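Local coordinates for conserved Archaeal protein (Sulfolobus acidocaldarius, PDB 3ATR) that reduces the isoprenoid double bonds of digeranylgeranylglycerophospholipids with the aid of FAD, yielding the saturated lipids of archaeal membranes, at residues 183-188 with 231-236; 215-220 with 251-256; 269-274 with 292-297. All coordinates share one frame; numbering follows the deposited sequence.

Contact 1. Residues 183-188 with 231-236; sequences ADVAYR and LGIQGG. With FDA (dihydroflavine-adenine dinucleotide), chain B.
I233 CG1, set between its backbone N and carbonyl carbon (chi1 64°), and V185 CG2, which takes the equivalent place on its own residue, are brought together at 3.8 Å. The two branches cross obliquely on one face of an antiparallel strand pair in the large mixed sheet beside the flavin. The pair illustrates how the two faces of one sheet meet different partners: Y187, L231 and I233 face helix 242-253, while A186 lies on the flavin side. The backbones are joined by reciprocal bonds. V185 and I233 exchange N-H and carbonyl, Y187 and L231 do the same, and past the end of strand 226-234 G235 N still donates to A183 O at 2.8 Å. Between these hydrogen-bonded pairs A186 meets G232 at a non-hydrogen-bonded position, where A186 CA comes to 3.2 Å from L231 O in a CA-H...O contact. D184, with CG anti to its carbonyl carbon (chi1 -80°), lays its carboxylate alongside the opposite strand, OD1 lying 3.2 Å from Q234 CA. Replacing D184 by an alanine removes that carboxylate and would probably open a gap beside CA and CB of Q234. Q234 itself sends its amide away to the backbone of K181. On the flavin side the contact is intimate, with A186 CB just 3.4 Å from the C7M methyl of the isoalloxazine.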
# COMPACT_ATOMS: atom_id res chain seq x y z
N ALA A 183 10.08 1.54 -5.10
CA ALA A 183 8.96 0.71 -5.46
C ALA A 183 9.49 -0.67 -5.76
O ALA A 183 10.71 -0.84 -6.01
CB ALA A 183 8.26 1.27 -6.67
N ASP A 184 8.58 -1.65 -5.73
CA ASP A 184 8.90 -3.01 -6.20
C ASP A 184 8.08 -3.29 -7.43
O ASP A 184 6.99 -2.68 -7.62
CB ASP A 184 8.47 -4.07 -5.19
CG ASP A 184 9.43 -4.22 -4.06
OD1 ASP A 184 10.43 -3.47 -3.97
OD2 ASP A 184 9.14 -5.13 -3.26
N VAL A 185 8.56 -4.17 -8.30
CA VAL A 185 7.60 -4.71 -9.27
C VAL A 185 7.20 -6.07 -8.67
O VAL A 185 8.04 -6.75 -8.01
CB VAL A 185 8.14 -4.82 -10.71
CG1 VAL A 185 8.39 -3.36 -11.29
CG2 VAL A 185 9.39 -5.60 -10.77
N ALA A 186 5.98 -6.51 -8.92
CA ALA A 186 5.49 -7.74 -8.29
C ALA A 186 4.62 -8.48 -9.30
O ALA A 186 3.99 -7.87 -10.18
CB ALA A 186 4.64 -7.42 -7.00
N TYR A 187 4.63 -9.80 -9.20
CA TYR A 187 3.95 -10.65 -10.16
C TYR A 187 3.39 -11.82 -9.40
O TYR A 187 4.05 -12.34 -8.49
CB TYR A 187 4.97 -11.17 -11.18
CG TYR A 187 4.39 -12.16 -12.16
CD1 TYR A 187 3.68 -11.73 -13.28
CD2 TYR A 187 4.54 -13.54 -11.94
CE1 TYR A 187 3.12 -12.69 -14.19
CE2 TYR A 187 4.04 -14.49 -12.86
CZ TYR A 187 3.30 -14.03 -13.95
OH TYR A 187 2.76 -14.89 -14.89
N ARG A 188 2.21 -12.28 -9.78
CA ARG A 188 1.63 -13.42 -9.10
C ARG A 188 0.79 -14.26 -10.05
O ARG A 188 0.26 -13.77 -11.07
CB ARG A 188 0.76 -12.98 -7.89
CG ARG A 188 -0.49 -12.17 -8.32
CD ARG A 188 -1.73 -13.17 -8.43
NE ARG A 188 -3.01 -12.48 -8.70
CZ ARG A 188 -3.37 -11.96 -9.87
NH1 ARG A 188 -2.56 -12.06 -10.94
NH2 ARG A 188 -4.53 -11.36 -9.98
N LEU A 231 5.97 -13.03 -6.24
CA LEU A 231 7.13 -12.39 -5.60
C LEU A 231 7.13 -10.93 -5.95
O LEU A 231 6.45 -10.48 -6.92
CB LEU A 231 8.49 -13.03 -6.06
CG LEU A 231 9.02 -12.68 -7.47
CD1 LEU A 231 10.47 -13.01 -7.65
CD2 LEU A 231 8.23 -13.48 -8.54
N GLY A 232 7.93 -10.17 -5.20
CA GLY A 232 8.23 -8.84 -5.57
C GLY A 232 9.74 -8.66 -5.49
O GLY A 232 10.44 -9.35 -4.70
N ILE A 233 10.23 -7.81 -6.36
CA ILE A 233 11.65 -7.46 -6.36
C ILE A 233 11.81 -5.95 -6.43
O ILE A 233 10.95 -5.23 -6.99
CB ILE A 233 12.44 -8.12 -7.51
CG1 ILE A 233 11.95 -7.64 -8.90
CG2 ILE A 233 12.38 -9.67 -7.39
CD1 ILE A 233 12.75 -8.33 -10.10
N GLN A 234 12.89 -5.45 -5.85
CA GLN A 234 13.03 -3.99 -5.81
C GLN A 234 13.24 -3.41 -7.21
O GLN A 234 14.00 -3.96 -7.97
CB GLN A 234 14.21 -3.60 -4.87
CG GLN A 234 14.32 -2.12 -4.63
CD GLN A 234 15.39 -1.73 -3.66
OE1 GLN A 234 16.26 -2.55 -3.31
NE2 GLN A 234 15.36 -0.44 -3.22
N GLY A 235 12.55 -2.31 -7.54
CA GLY A 235 12.79 -1.56 -8.76
C GLY A 235 14.09 -0.76 -8.73
O GLY A 235 14.70 -0.51 -7.65
N GLY A 236 14.56 -0.38 -9.91
CA GLY A 236 15.66 0.59 -10.01
C GLY A 236 17.04 0.09 -9.68
O GLY A 236 17.98 0.89 -9.48
PA FDA B . -6.02 0.14 -7.61
O1A FDA B . -4.91 0.02 -8.61
O2A FDA B . -6.62 -1.12 -7.05
O5B FDA B . -7.27 0.87 -8.25
C5B FDA B . -7.07 2.07 -9.08
C4B FDA B . -8.25 2.18 -10.04
O4B FDA B . -8.16 3.39 -10.79
C3B FDA B . -8.30 1.04 -11.06
O3B FDA B . -9.51 0.28 -10.88
C2B FDA B . -8.19 1.75 -12.41
O2B FDA B . -9.03 1.23 -13.43
C1B FDA B . -8.66 3.16 -12.12
N9A FDA B . -8.03 4.23 -12.92
C8A FDA B . -6.70 4.51 -13.02
N7A FDA B . -6.56 5.66 -13.75
C5A FDA B . -7.83 6.11 -14.02
C6A FDA B . -8.32 7.20 -14.72
N6A FDA B . -7.47 8.11 -15.30
N1A FDA B . -9.68 7.34 -14.84
C2A FDA B . -10.56 6.45 -14.28
N3A FDA B . -10.08 5.37 -13.59
C4A FDA B . -8.73 5.20 -13.49
N1 FDA B . -1.74 -5.40 -0.75
C2 FDA B . -2.39 -6.13 0.17
O2 FDA B . -3.06 -5.47 0.99
N3 FDA B . -2.32 -7.50 0.22
C4 FDA B . -1.60 -8.22 -0.66
O4 FDA B . -1.55 -9.46 -0.60
C4X FDA B . -0.83 -7.51 -1.69
N5 FDA B . -0.05 -8.17 -2.59
C5X FDA B . 0.22 -7.51 -3.75
C6 FDA B . 0.70 -8.27 -4.82
C7 FDA B . 0.97 -7.65 -6.06
C7M FDA B . 1.43 -8.53 -7.24
C8 FDA B . 0.80 -6.29 -6.17
C8M FDA B . 1.05 -5.58 -7.50
C9 FDA B . 0.33 -5.48 -5.09
C9A FDA B . 0.02 -6.11 -3.85
N10 FDA B . -0.43 -5.34 -2.72
C10 FDA B . -1.00 -6.04 -1.69
C1' FDA B . -0.83 -3.92 -2.93
C2' FDA B . -2.34 -3.69 -3.21
O2' FDA B . -2.78 -4.54 -4.28
C3' FDA B . -2.55 -2.23 -3.62
O3' FDA B . -1.77 -1.43 -2.71
C4' FDA B . -3.99 -1.75 -3.53
O4' FDA B . -4.83 -2.67 -4.26
C5' FDA B . -4.07 -0.38 -4.21
O5' FDA B . -5.44 0.08 -4.15
P FDA B . -5.83 1.39 -4.97
O1P FDA B . -7.34 1.56 -4.84
O2P FDA B . -4.90 2.48 -4.52
O3P FDA B . -5.37 1.11 -6.51

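Contact 2. Residues 215-220 with 251-256; sequences GYWWYF and DKYAPD. With FDA (dihydroflavine-adenine dinucleotide), chain B.
The seam between the end of helix 242-253 and strand 217-221 of the large mixed sheet is closed by an aromatic stack of W217 on Y253. The five-membered ring of W217 lies face to face with the Y253 ring, centroids 4.1 Å apart and planes inclined by 30°. W217 CD1 comes to 3.3 Å from Y253 CE2, while W217 CB sits over the centre of the same Y253 face in a CH-pi contact. K252 CG lies against the opposite face, so the tyrosine is sandwiched. Both polar ends are anchored on one loop residue: W217 NE1 bonds to T211 O and Y253 OH to T211 OG1.

Two residues along the strand, Y219 holds CG anti to its backbone N (chi1 175°), which carries the ring toward 251-256, past A254 CB, met at the ring edge. Its hydroxyl then donates to D256 OD2 over a short 2.5 Å, arriving on the syn side and 22° out of the carboxylate plane. W218 CH2 and F220 CE2 instead reach the flavin, at its C6 and O4. Here, then, is a layered alpha/beta arrangement, with a helix against one face of the sheet and the flavin by the other.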
# COMPACT_ATOMS: atom_id res chain seq x y z
N GLY A 215 12.61 -7.85 -2.14
CA GLY A 215 11.17 -8.12 -1.85
C GLY A 215 11.14 -9.48 -1.20
O GLY A 215 11.97 -9.77 -0.32
N TYR A 216 10.17 -10.32 -1.57
CA TYR A 216 10.08 -11.66 -1.03
C TYR A 216 9.18 -12.50 -1.93
O TYR A 216 8.46 -11.95 -2.80
CB TYR A 216 9.52 -11.65 0.41
CG TYR A 216 8.15 -11.02 0.59
CD1 TYR A 216 6.97 -11.75 0.37
CD2 TYR A 216 8.03 -9.71 1.07
CE1 TYR A 216 5.68 -11.19 0.59
CE2 TYR A 216 6.73 -9.12 1.28
CZ TYR A 216 5.58 -9.88 1.04
OH TYR A 216 4.32 -9.33 1.23
N TRP A 217 9.25 -13.81 -1.75
CA TRP A 217 8.30 -14.72 -2.41
C TRP A 217 7.18 -15.03 -1.44
O TRP A 217 7.42 -15.03 -0.21
CB TRP A 217 9.02 -16.06 -2.71
CG TRP A 217 9.69 -16.14 -4.05
CD1 TRP A 217 10.95 -15.77 -4.36
CD2 TRP A 217 9.13 -16.71 -5.22
NE1 TRP A 217 11.22 -16.05 -5.67
CE2 TRP A 217 10.10 -16.62 -6.23
CE3 TRP A 217 7.87 -17.28 -5.52
CZ2 TRP A 217 9.88 -17.10 -7.51
CZ3 TRP A 217 7.64 -17.72 -6.82
CH2 TRP A 217 8.65 -17.66 -7.78
N TRP A 218 5.99 -15.35 -1.95
CA TRP A 218 4.87 -15.73 -1.11
C TRP A 218 4.05 -16.89 -1.69
O TRP A 218 4.08 -17.15 -2.89
CB TRP A 218 3.96 -14.53 -0.82
CG TRP A 218 3.16 -14.06 -1.98
CD1 TRP A 218 1.93 -14.52 -2.40
CD2 TRP A 218 3.47 -12.93 -2.81
NE1 TRP A 218 1.48 -13.77 -3.47
CE2 TRP A 218 2.41 -12.79 -3.76
CE3 TRP A 218 4.54 -12.02 -2.84
CZ2 TRP A 218 2.37 -11.76 -4.73
CZ3 TRP A 218 4.52 -10.99 -3.85
CH2 TRP A 218 3.44 -10.90 -4.78
N TYR A 219 3.35 -17.56 -0.80
CA TYR A 219 2.49 -18.68 -1.15
C TYR A 219 1.28 -18.44 -0.26
O TYR A 219 1.36 -18.61 0.96
CB TYR A 219 3.26 -19.99 -0.86
CG TYR A 219 2.50 -21.28 -1.05
CD1 TYR A 219 2.77 -22.11 -2.15
CD2 TYR A 219 1.57 -21.73 -0.09
CE1 TYR A 219 2.11 -23.31 -2.32
CE2 TYR A 219 0.93 -22.95 -0.26
CZ TYR A 219 1.19 -23.71 -1.36
OH TYR A 219 0.51 -24.92 -1.51
N PHE A 220 0.18 -17.91 -0.84
CA PHE A 220 -0.97 -17.46 -0.05
C PHE A 220 -2.17 -18.34 -0.41
O PHE A 220 -2.77 -18.11 -1.45
CB PHE A 220 -1.36 -16.02 -0.40
CG PHE A 220 -0.44 -14.93 0.14
CD1 PHE A 220 0.64 -15.22 0.96
CD2 PHE A 220 -0.76 -13.58 -0.15
CE1 PHE A 220 1.46 -14.17 1.49
CE2 PHE A 220 0.04 -12.52 0.35
CZ PHE A 220 1.13 -12.82 1.17
N ASP A 251 9.42 -23.53 -8.48
CA ASP A 251 9.41 -24.94 -8.03
C ASP A 251 9.90 -25.09 -6.61
O ASP A 251 9.50 -26.01 -5.89
CB ASP A 251 10.17 -25.88 -9.02
CG ASP A 251 9.33 -26.26 -10.28
OD1 ASP A 251 8.15 -25.83 -10.42
OD2 ASP A 251 9.86 -26.98 -11.18
N LYS A 252 10.80 -24.19 -6.18
CA LYS A 252 11.27 -24.18 -4.80
C LYS A 252 10.19 -23.81 -3.79
O LYS A 252 10.11 -24.36 -2.70
CB LYS A 252 12.42 -23.19 -4.66
CG LYS A 252 12.89 -23.09 -3.26
CD LYS A 252 14.13 -22.26 -3.14
CE LYS A 252 14.60 -22.39 -1.69
NZ LYS A 252 15.79 -21.55 -1.47
N TYR A 253 9.34 -22.86 -4.16
CA TYR A 253 8.33 -22.34 -3.23
C TYR A 253 6.93 -22.94 -3.39
O TYR A 253 6.12 -22.89 -2.46
CB TYR A 253 8.27 -20.82 -3.36
CG TYR A 253 9.61 -20.19 -3.08
CD1 TYR A 253 10.18 -20.27 -1.81
CD2 TYR A 253 10.32 -19.58 -4.09
CE1 TYR A 253 11.41 -19.70 -1.54
CE2 TYR A 253 11.58 -18.97 -3.85
CZ TYR A 253 12.11 -19.06 -2.56
OH TYR A 253 13.33 -18.49 -2.29
N ALA A 254 6.65 -23.51 -4.55
CA ALA A 254 5.32 -24.07 -4.84
C ALA A 254 5.46 -25.38 -5.65
O ALA A 254 4.96 -25.48 -6.77
CB ALA A 254 4.45 -23.04 -5.59
N PRO A 255 6.15 -26.39 -5.08
CA PRO A 255 6.41 -27.63 -5.82
C PRO A 255 5.12 -28.37 -6.17
O PRO A 255 5.10 -29.21 -7.07
CB PRO A 255 7.25 -28.46 -4.83
CG PRO A 255 6.84 -27.94 -3.44
CD PRO A 255 6.57 -26.47 -3.65
N ASP A 256 4.05 -28.03 -5.46
CA ASP A 256 2.75 -28.69 -5.51
C ASP A 256 1.72 -28.04 -6.46
O ASP A 256 0.61 -28.57 -6.59
CB ASP A 256 2.13 -28.65 -4.09
CG ASP A 256 1.98 -27.17 -3.56
OD1 ASP A 256 2.98 -26.41 -3.52
OD2 ASP A 256 0.87 -26.76 -3.20
PA FDA B . -6.02 0.14 -7.61
O1A FDA B . -4.91 0.02 -8.61
O2A FDA B . -6.62 -1.12 -7.05
O5B FDA B . -7.27 0.87 -8.25
C5B FDA B . -7.07 2.07 -9.08
C4B FDA B . -8.25 2.18 -10.04
O4B FDA B . -8.16 3.39 -10.79
C3B FDA B . -8.30 1.04 -11.06
O3B FDA B . -9.51 0.28 -10.88
C2B FDA B . -8.19 1.75 -12.41
O2B FDA B . -9.03 1.23 -13.43
C1B FDA B . -8.66 3.16 -12.12
N9A FDA B . -8.03 4.23 -12.92
C8A FDA B . -6.70 4.51 -13.02
N7A FDA B . -6.56 5.66 -13.75
C5A FDA B . -7.83 6.11 -14.02
C6A FDA B . -8.32 7.20 -14.72
N6A FDA B . -7.47 8.11 -15.30
N1A FDA B . -9.68 7.34 -14.84
C2A FDA B . -10.56 6.45 -14.28
N3A FDA B . -10.08 5.37 -13.59
C4A FDA B . -8.73 5.20 -13.49
N1 FDA B . -1.74 -5.40 -0.75
C2 FDA B . -2.39 -6.13 0.17
O2 FDA B . -3.06 -5.47 0.99
N3 FDA B . -2.32 -7.50 0.22
C4 FDA B . -1.60 -8.22 -0.66
O4 FDA B . -1.55 -9.46 -0.60
C4X FDA B . -0.83 -7.51 -1.69
N5 FDA B . -0.05 -8.17 -2.59
C5X FDA B . 0.22 -7.51 -3.75
C6 FDA B . 0.70 -8.27 -4.82
C7 FDA B . 0.97 -7.65 -6.06
C7M FDA B . 1.43 -8.53 -7.24
C8 FDA B . 0.80 -6.29 -6.17
C8M FDA B . 1.05 -5.58 -7.50
C9 FDA B . 0.33 -5.48 -5.09
C9A FDA B . 0.02 -6.11 -3.85
N10 FDA B . -0.43 -5.34 -2.72
C10 FDA B . -1.00 -6.04 -1.69
C1' FDA B . -0.83 -3.92 -2.93
C2' FDA B . -2.34 -3.69 -3.21
O2' FDA B . -2.78 -4.54 -4.28
C3' FDA B . -2.55 -2.23 -3.62
O3' FDA B . -1.77 -1.43 -2.71
C4' FDA B . -3.99 -1.75 -3.53
O4' FDA B . -4.83 -2.67 -4.26
C5' FDA B . -4.07 -0.38 -4.21
O5' FDA B . -5.44 0.08 -4.15
P FDA B . -5.83 1.39 -4.97
O1P FDA B . -7.34 1.56 -4.84
O2P FDA B . -4.90 2.48 -4.52
O3P FDA B . -5.37 1.11 -6.51

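Contact 3. Residues 269-274 with 292-297; sequences LVPTRR and FTVNPV. With FDA (dihydroflavine-adenine dinucleotide), chain B; PPV (pyrophosphate), chain D.
The guanidinium of R273 is clasped on both faces: F292 CD2 stands 3.4 Å above its centre, and on the opposite face R274 CZ lies 3.9 Å above it. The F292 ring does not lie flat on the group, since the two planes are 47° apart and mainly CD2 and CE2 touch. Near the plane of the F292 ring, at its edge, sits R274 O, which accepts a hydrogen bond from R273 NE at 2.8 Å, within the guanidinium plane. A bend of the R273 chain at chi3 (-83°) brings the group here, and that bond helps to fix its rotation, as do those of NH1 to E176 and NH2 to P275 O. Two stacked arginines would be expected to need counter-charges, supplied by salt bridges from R273 to E176 and R274 to D349.

Beside this stack the packing is apolar. P271 sets CB against F292 CD1 and CD against V294 CG2, and its carbonyl O approaches V294 CB at 3.2 Å. V294 and V270 cross at about a right angle, their CG1 atoms 3.8 Å apart, while V270 turns CG2 to the flavin C8M methyl at 3.4 Å. P296 presses its ring on the backbone of T272 and R273. No direct hydrogen bond spans the segments; water 1 bridges them, accepting from R273 N and lying 3.0 Å from V294 O.

N295 OD1 accepts from V297 N in an Asx turn, and ND2, hydrogen-bonded to Y341 OH, lies 3.1 Å from O11 of a pyrophosphate that H56, H298 and K344 bind, consistent with a lipid phosphate site. The arrangement joins the end of strand 261-271, next to strand 183-193, to the loop leading into helix 302-322, with helix 332-355 packed against R273, T293, N295 and P296.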
# COMPACT_ATOMS: atom_id res chain seq x y z
N LEU A 269 3.25 -2.56 -10.51
CA LEU A 269 4.21 -1.84 -9.67
C LEU A 269 3.58 -1.68 -8.26
O LEU A 269 2.36 -1.47 -8.12
CB LEU A 269 4.44 -0.47 -10.34
CG LEU A 269 5.44 0.50 -9.70
CD1 LEU A 269 6.82 -0.03 -9.94
CD2 LEU A 269 5.23 1.88 -10.34
N VAL A 270 4.42 -1.68 -7.22
CA VAL A 270 3.93 -1.48 -5.86
C VAL A 270 4.84 -0.43 -5.20
O VAL A 270 6.01 -0.70 -4.99
CB VAL A 270 4.12 -2.81 -5.04
CG1 VAL A 270 3.55 -2.61 -3.61
CG2 VAL A 270 3.42 -3.99 -5.70
N PRO A 271 4.32 0.77 -4.88
CA PRO A 271 5.19 1.72 -4.14
C PRO A 271 5.61 1.15 -2.78
O PRO A 271 4.83 0.42 -2.16
CB PRO A 271 4.30 2.96 -3.92
CG PRO A 271 2.97 2.65 -4.51
CD PRO A 271 2.92 1.20 -4.97
N THR A 272 6.81 1.44 -2.32
CA THR A 272 7.29 0.89 -1.03
C THR A 272 8.00 2.00 -0.26
O THR A 272 9.21 1.94 -0.07
CB THR A 272 8.21 -0.37 -1.21
OG1 THR A 272 9.36 -0.02 -1.98
CG2 THR A 272 7.47 -1.54 -1.94
N ARG A 273 7.26 3.03 0.15
CA ARG A 273 7.92 4.16 0.80
C ARG A 273 6.96 4.94 1.69
O ARG A 273 5.77 4.62 1.80
CB ARG A 273 8.52 5.08 -0.28
CG ARG A 273 7.48 5.52 -1.38
CD ARG A 273 7.98 6.90 -1.96
NE ARG A 273 7.54 8.01 -1.12
CZ ARG A 273 7.63 9.29 -1.47
NH1 ARG A 273 8.25 9.67 -2.60
NH2 ARG A 273 7.11 10.21 -0.67
N ARG A 274 7.51 5.97 2.33
CA ARG A 274 6.69 6.93 3.08
C ARG A 274 5.57 7.47 2.14
O ARG A 274 5.69 7.47 0.90
CB ARG A 274 7.61 8.03 3.63
CG ARG A 274 8.28 8.84 2.56
CD ARG A 274 9.66 9.42 3.01
NE ARG A 274 10.31 10.05 1.85
CZ ARG A 274 10.85 9.39 0.80
NH1 ARG A 274 10.86 8.05 0.72
NH2 ARG A 274 11.35 10.08 -0.21
N PHE A 292 1.05 6.58 -2.54
CA PHE A 292 2.06 5.75 -1.92
C PHE A 292 1.67 5.25 -0.51
O PHE A 292 2.50 5.34 0.42
CB PHE A 292 3.41 6.50 -1.80
CG PHE A 292 3.85 7.20 -3.09
CD1 PHE A 292 3.51 6.70 -4.35
CD2 PHE A 292 4.63 8.34 -3.02
CE1 PHE A 292 3.97 7.38 -5.53
CE2 PHE A 292 5.07 9.02 -4.17
CZ PHE A 292 4.74 8.55 -5.40
N THR A 293 0.43 4.81 -0.36
CA THR A 293 -0.05 4.39 0.98
C THR A 293 0.45 2.97 1.47
O THR A 293 0.19 2.53 2.59
CB THR A 293 -1.57 4.64 1.13
OG1 THR A 293 -2.29 3.92 0.12
CG2 THR A 293 -1.88 6.14 1.00
N VAL A 294 1.25 2.28 0.69
CA VAL A 294 1.56 0.86 0.93
C VAL A 294 2.60 0.71 2.06
O VAL A 294 3.57 1.52 2.16
CB VAL A 294 2.21 0.32 -0.36
CG1 VAL A 294 2.61 -1.10 -0.21
CG2 VAL A 294 1.25 0.41 -1.55
N ASN A 295 2.47 -0.37 2.85
CA ASN A 295 3.46 -0.69 3.85
C ASN A 295 4.82 -0.95 3.17
O ASN A 295 4.90 -1.82 2.28
CB ASN A 295 3.01 -2.00 4.54
CG ASN A 295 3.87 -2.32 5.71
OD1 ASN A 295 5.08 -2.61 5.56
ND2 ASN A 295 3.30 -2.21 6.90
N PRO A 296 5.88 -0.20 3.57
CA PRO A 296 7.14 -0.32 2.83
C PRO A 296 7.87 -1.65 3.08
O PRO A 296 8.73 -2.03 2.29
CB PRO A 296 7.98 0.85 3.39
CG PRO A 296 6.97 1.87 3.84
CD PRO A 296 5.90 0.96 4.48
N VAL A 297 7.55 -2.31 4.18
CA VAL A 297 8.26 -3.58 4.48
C VAL A 297 7.62 -4.77 3.77
O VAL A 297 8.31 -5.47 2.98
CB VAL A 297 8.41 -3.80 5.96
CG1 VAL A 297 8.86 -5.29 6.29
CG2 VAL A 297 9.47 -2.81 6.46
PA FDA B . -6.02 0.14 -7.61
O1A FDA B . -4.91 0.02 -8.61
O2A FDA B . -6.62 -1.12 -7.05
O5B FDA B . -7.27 0.87 -8.25
C5B FDA B . -7.07 2.07 -9.08
C4B FDA B . -8.25 2.18 -10.04
O4B FDA B . -8.16 3.39 -10.79
C3B FDA B . -8.30 1.04 -11.06
O3B FDA B . -9.51 0.28 -10.88
C2B FDA B . -8.19 1.75 -12.41
O2B FDA B . -9.03 1.23 -13.43
C1B FDA B . -8.66 3.16 -12.12
N9A FDA B . -8.03 4.23 -12.92
C8A FDA B . -6.70 4.51 -13.02
N7A FDA B . -6.56 5.66 -13.75
C5A FDA B . -7.83 6.11 -14.02
C6A FDA B . -8.32 7.20 -14.72
N6A FDA B . -7.47 8.11 -15.30
N1A FDA B . -9.68 7.34 -14.84
C2A FDA B . -10.56 6.45 -14.28
N3A FDA B . -10.08 5.37 -13.59
C4A FDA B . -8.73 5.20 -13.49
N1 FDA B . -1.74 -5.40 -0.75
C2 FDA B . -2.39 -6.13 0.17
O2 FDA B . -3.06 -5.47 0.99
N3 FDA B . -2.32 -7.50 0.22
C4 FDA B . -1.60 -8.22 -0.66
O4 FDA B . -1.55 -9.46 -0.60
C4X FDA B . -0.83 -7.51 -1.69
N5 FDA B . -0.05 -8.17 -2.59
C5X FDA B . 0.22 -7.51 -3.75
C6 FDA B . 0.70 -8.27 -4.82
C7 FDA B . 0.97 -7.65 -6.06
C7M FDA B . 1.43 -8.53 -7.24
C8 FDA B . 0.80 -6.29 -6.17
C8M FDA B . 1.05 -5.58 -7.50
C9 FDA B . 0.33 -5.48 -5.09
C9A FDA B . 0.02 -6.11 -3.85
N10 FDA B . -0.43 -5.34 -2.72
C10 FDA B . -1.00 -6.04 -1.69
C1' FDA B . -0.83 -3.92 -2.93
C2' FDA B . -2.34 -3.69 -3.21
O2' FDA B . -2.78 -4.54 -4.28
C3' FDA B . -2.55 -2.23 -3.62
O3' FDA B . -1.77 -1.43 -2.71
C4' FDA B . -3.99 -1.75 -3.53
O4' FDA B . -4.83 -2.67 -4.26
C5' FDA B . -4.07 -0.38 -4.21
O5' FDA B . -5.44 0.08 -4.15
P FDA B . -5.83 1.39 -4.97
O1P FDA B . -7.34 1.56 -4.84
O2P FDA B . -4.90 2.48 -4.52
O3P FDA B . -5.37 1.11 -6.51
O11 PPV D . 1.40 -3.81 8.71
P1 PPV D . -0.03 -3.45 8.40
O21 PPV D . -0.81 -2.87 9.55
O31 PPV D . -0.29 -2.78 7.07
OPP PPV D . -0.73 -4.87 8.13
P2 PPV D . -0.93 -5.96 9.29
O12 PPV D . -1.99 -5.36 10.20
O22 PPV D . -1.38 -7.14 8.47
O32 PPV D . 0.43 -6.12 9.93
O HOH W 1 4.34 3.08 -0.31

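Overall arrangement
All three contacts are buried and attach to the same mixed sheet, yet their chemistry changes with their place in it. Contact 3, its centre about 5 Å from the centre of the chain, is a loop-to-strand junction of arginine stacking, prolines and a bridging water. Contact 1 is regular backbone pairing within the sheet, and contact 2, its centre about 21 Å from that of the chain, is aromatic docking of a helix end. Neighbouring strands connect them: D184 O takes V270 N from contact 3, and G232 N reaches Y216 O of contact 2. All three segment pairs reach the flavin, contact 2 only through W218 and F220 on the strand's other side; contacts 2 and 3 do not touch.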